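Local coordinates for protein methylocystis parvus OBBP MbnE (Methylocystis parvus OBBP, PDB 5ICQ) that probably binds the copper-chelating peptide methanobactin in the periplasm, as a solute-binding protein of the transport machinery that takes it up, at residues Gln97-Arg102 against Leu113-Ile118. Sequence-based numbering, arbitrary orientation.
Sequences QGLMAR and LIAQSI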
ATOM      1  N   GLN A  97      17.640   3.216   9.715  1.00 12.00           N
ATOM      2  CA  GLN A  97      17.971   2.189   8.737  1.00 12.21           C
ATOM      3  C   GLN A  97      17.611   0.806   9.255  1.00 11.17           C
ATOM      4  O   GLN A  97      17.719   0.527  10.450  1.00 12.34           O
ATOM      5  CB  GLN A  97      19.468   2.181   8.417  1.00  8.60           C
ATOM      6  CG  GLN A  97      19.994   3.458   7.856  1.00 11.78           C
ATOM      7  CD  GLN A  97      21.427   3.278   7.437  1.00 13.13           C
ATOM      8  OE1 GLN A  97      22.281   2.916   8.250  1.00 12.10           O
ATOM      9  NE2 GLN A  97      21.694   3.482   6.156  1.00  9.62           N
ATOM     10  N   GLY A  98      17.237  -0.082   8.334  1.00 10.75           N
ATOM     11  CA  GLY A  98      17.054  -1.477   8.676  1.00 10.00           C
ATOM     12  C   GLY A  98      18.313  -2.303   8.488  1.00 13.81           C
ATOM     13  O   GLY A  98      19.354  -1.835   8.025  1.00 10.51           O
ATOM     14  N   LEU A  99      18.201  -3.581   8.855  1.00 10.31           N
ATOM     15  CA  LEU A  99      19.300  -4.512   8.624  1.00 10.25           C
ATOM     16  C   LEU A  99      19.568  -4.710   7.135  1.00  9.67           C
ATOM     17  O   LEU A  99      20.720  -4.904   6.725  1.00 10.59           O
ATOM     18  CB  LEU A  99      18.982  -5.846   9.285  1.00 14.14           C
ATOM     19  CG  LEU A  99      19.087  -5.852  10.803  1.00 18.65           C
ATOM     20  CD1 LEU A  99      18.449  -7.142  11.358  1.00 14.88           C
ATOM     21  CD2 LEU A  99      20.542  -5.726  11.222  1.00 16.06           C
ATOM     22  N   MET A 100      18.521  -4.690   6.313  1.00  9.57           N
ATOM     23  CA  MET A 100      18.664  -4.891   4.880  1.00  8.76           C
ATOM     24  C   MET A 100      17.851  -3.831   4.152  1.00 12.99           C
ATOM     25  O   MET A 100      16.908  -3.257   4.702  1.00 11.68           O
ATOM     26  CB  MET A 100      18.235  -6.306   4.462  1.00  9.52           C
ATOM     27  CG  MET A 100      19.093  -7.413   5.114  1.00 11.37           C
ATOM     28  SD  MET A 100      18.636  -9.086   4.563  1.00 16.33           S
ATOM     29  CE  MET A 100      19.436  -9.106   2.954  1.00 15.60           C
ATOM     30  N   ALA A 101      18.259  -3.551   2.918  1.00 10.76           N
ATOM     31  CA  ALA A 101      17.664  -2.503   2.100  1.00 12.43           C
ATOM     32  C   ALA A 101      16.794  -3.152   1.034  1.00 12.40           C
ATOM     33  O   ALA A 101      17.222  -4.103   0.379  1.00 10.33           O
ATOM     34  CB  ALA A 101      18.755  -1.644   1.446  1.00 10.40           C
ATOM     35  N   ARG A 102      15.588  -2.637   0.846  1.00 11.75           N
ATOM     36  CA  ARG A 102      14.660  -3.222  -0.115  1.00 11.06           C
ATOM     37  C   ARG A 102      14.899  -2.615  -1.497  1.00 13.00           C
ATOM     38  O   ARG A 102      14.939  -1.390  -1.643  1.00 12.15           O
ATOM     39  CB  ARG A 102      13.221  -2.974   0.334  1.00 11.07           C
ATOM     40  CG  ARG A 102      12.190  -3.591  -0.583  1.00 13.89           C
ATOM     41  CD  ARG A 102      10.809  -3.540   0.075  1.00 16.93           C
ATOM     42  NE  ARG A 102       9.805  -4.276  -0.693  1.00 15.23           N
ATOM     43  CZ  ARG A 102       8.572  -4.521  -0.257  1.00 26.26           C
ATOM     44  NH1 ARG A 102       8.201  -4.099   0.947  1.00 22.75           N
ATOM     45  NH2 ARG A 102       7.713  -5.201  -1.008  1.00 19.91           N
ATOM     46  N   LEU A 113      22.494  -4.129   4.109  1.00 11.40           N
ATOM     47  CA  LEU A 113      22.660  -2.767   4.600  1.00  9.09           C
ATOM     48  C   LEU A 113      23.457  -2.874   5.898  1.00  8.46           C
ATOM     49  O   LEU A 113      24.642  -3.223   5.856  1.00 10.04           O
ATOM     50  CB  LEU A 113      21.306  -2.068   4.785  1.00  6.61           C
ATOM     51  CG  LEU A 113      21.348  -0.540   5.021  1.00  9.60           C
ATOM     52  CD1 LEU A 113      22.355   0.177   4.088  1.00 10.70           C
ATOM     53  CD2 LEU A 113      19.961   0.083   4.884  1.00 10.60           C
ATOM     54  N   ILE A 114      22.832  -2.630   7.052  1.00 11.08           N
ATOM     55  CA  ILE A 114      23.560  -2.801   8.312  1.00  7.90           C
ATOM     56  C   ILE A 114      24.020  -4.250   8.473  1.00 12.82           C
ATOM     57  O   ILE A 114      25.123  -4.516   8.969  1.00 12.46           O
ATOM     58  CB  ILE A 114      22.704  -2.332   9.501  1.00 13.64           C
ATOM     59  CG1 ILE A 114      22.598  -0.808   9.505  1.00 13.53           C
ATOM     60  CG2 ILE A 114      23.307  -2.813  10.831  1.00 11.79           C
ATOM     61  CD1 ILE A 114      21.543  -0.267  10.468  1.00 11.27           C
ATOM     62  N   ALA A 115      23.199  -5.211   8.045  1.00 10.63           N
ATOM     63  CA  ALA A 115      23.655  -6.595   7.954  1.00 10.48           C
ATOM     64  C   ALA A 115      24.364  -6.798   6.622  1.00 13.68           C
ATOM     65  O   ALA A 115      23.772  -6.574   5.559  1.00 11.92           O
ATOM     66  CB  ALA A 115      22.485  -7.575   8.081  1.00 11.44           C
ATOM     67  N   GLN A 116      25.628  -7.235   6.671  1.00 13.26           N
ATOM     68  CA  GLN A 116      26.358  -7.471   5.432  1.00 17.23           C
ATOM     69  C   GLN A 116      26.016  -8.814   4.797  1.00 15.15           C
ATOM     70  O   GLN A 116      26.233  -8.981   3.593  1.00 17.44           O
ATOM     71  CB  GLN A 116      27.873  -7.360   5.662  1.00 19.04           C
ATOM     72  CG  GLN A 116      28.521  -8.522   6.368  1.00 26.78           C
ATOM     73  CD  GLN A 116      30.035  -8.345   6.476  1.00 39.06           C
ATOM     74  OE1 GLN A 116      30.541  -7.219   6.466  1.00 37.67           O
ATOM     75  NE2 GLN A 116      30.759  -9.453   6.562  1.00 38.40           N
ATOM     76  N   SER A 117      25.461  -9.758   5.555  1.00 16.01           N
ATOM     77  CA  SER A 117      25.027 -11.031   4.985  1.00 14.86           C
ATOM     78  C   SER A 117      24.058 -11.685   5.956  1.00 23.48           C
ATOM     79  O   SER A 117      23.891 -11.234   7.094  1.00 19.36           O
ATOM     80  CB  SER A 117      26.216 -11.957   4.682  1.00 19.05           C
ATOM     81  OG  SER A 117      26.799 -12.449   5.878  1.00 19.45           O
ATOM     82  N   ILE A 118      23.415 -12.763   5.483  1.00 18.75           N
ATOM     83  CA  ILE A 118      22.427 -13.478   6.274  0.76 21.45           C
ATOM     84  C   ILE A 118      22.674 -14.976   6.166  1.00 28.38           C
ATOM     85  O   ILE A 118      23.226 -15.483   5.185  1.00 29.44           O
ATOM     86  CB  ILE A 118      20.974 -13.145   5.859  0.76 24.05           C
ATOM     87  CG1 ILE A 118      20.721 -13.520   4.400  0.76 25.80           C
ATOM     88  CG2 ILE A 118      20.664 -11.668   6.086  0.76 25.34           C
ATOM     89  CD1 ILE A 118      19.254 -13.599   4.065  0.76 27.83           C
TER
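Leu113 lays its isobutyl group over the backbone of Gly98 and across the amide end of Gln97, the two side chains meeting at about a right angle. CG stands anti to the backbone N (chi1 -168°), and this torsion sets the methyls against their partners: Leu113 CD2 comes to 3.7 Å from Gly98 O and to 4.0 Å from Ala101 CB, while CD1 lies beside Gln97 NE2. Ile114 packs on the same carbonyl, its CD1 3.6 Å from Gly98 O and also against Gln97 CB. The buried Gln97 amide tolerates these apolar neighbours because its polar atoms are engaged elsewhere, OE1 with Ser224 and Trp247 and NE2 with Tyr246. Cutting Leu113 back to an alanine would probably open a gap beside Ala101 and strip Gln97 NE2 of the cover the two methyls give it.

The backbone link centres on Leu99 O. Ala115 N donates to Leu99 O at 2.8 Å, in the carbonyl plane and on a lone pair, with an N-H...O angle of 158°; Leu113 N adds a weak bond to the same oxygen. The small methyl of Ala115, 3.5 Å from Leu99 O, probably suits this close approach and still packs on Leu99 CB, while Leu99 CD2 rests on Ile114 CG2. Farther along, the extended chi2 of Met100 (-177°) sets its SD against CG2 of Ile118, in one of the two conformers of that isoleucine.

This is the open end of an antiparallel beta hairpin, strands 100-103 and 109-120, in a predominantly buried setting. A classic beta bulge sets Gln116 and Ser117 opposite His130 of strand 126-131, whose Phe129 touches both Leu99 and Ile118, and the Met100 backbone bonds to Ala198 at the end of helix 193-198.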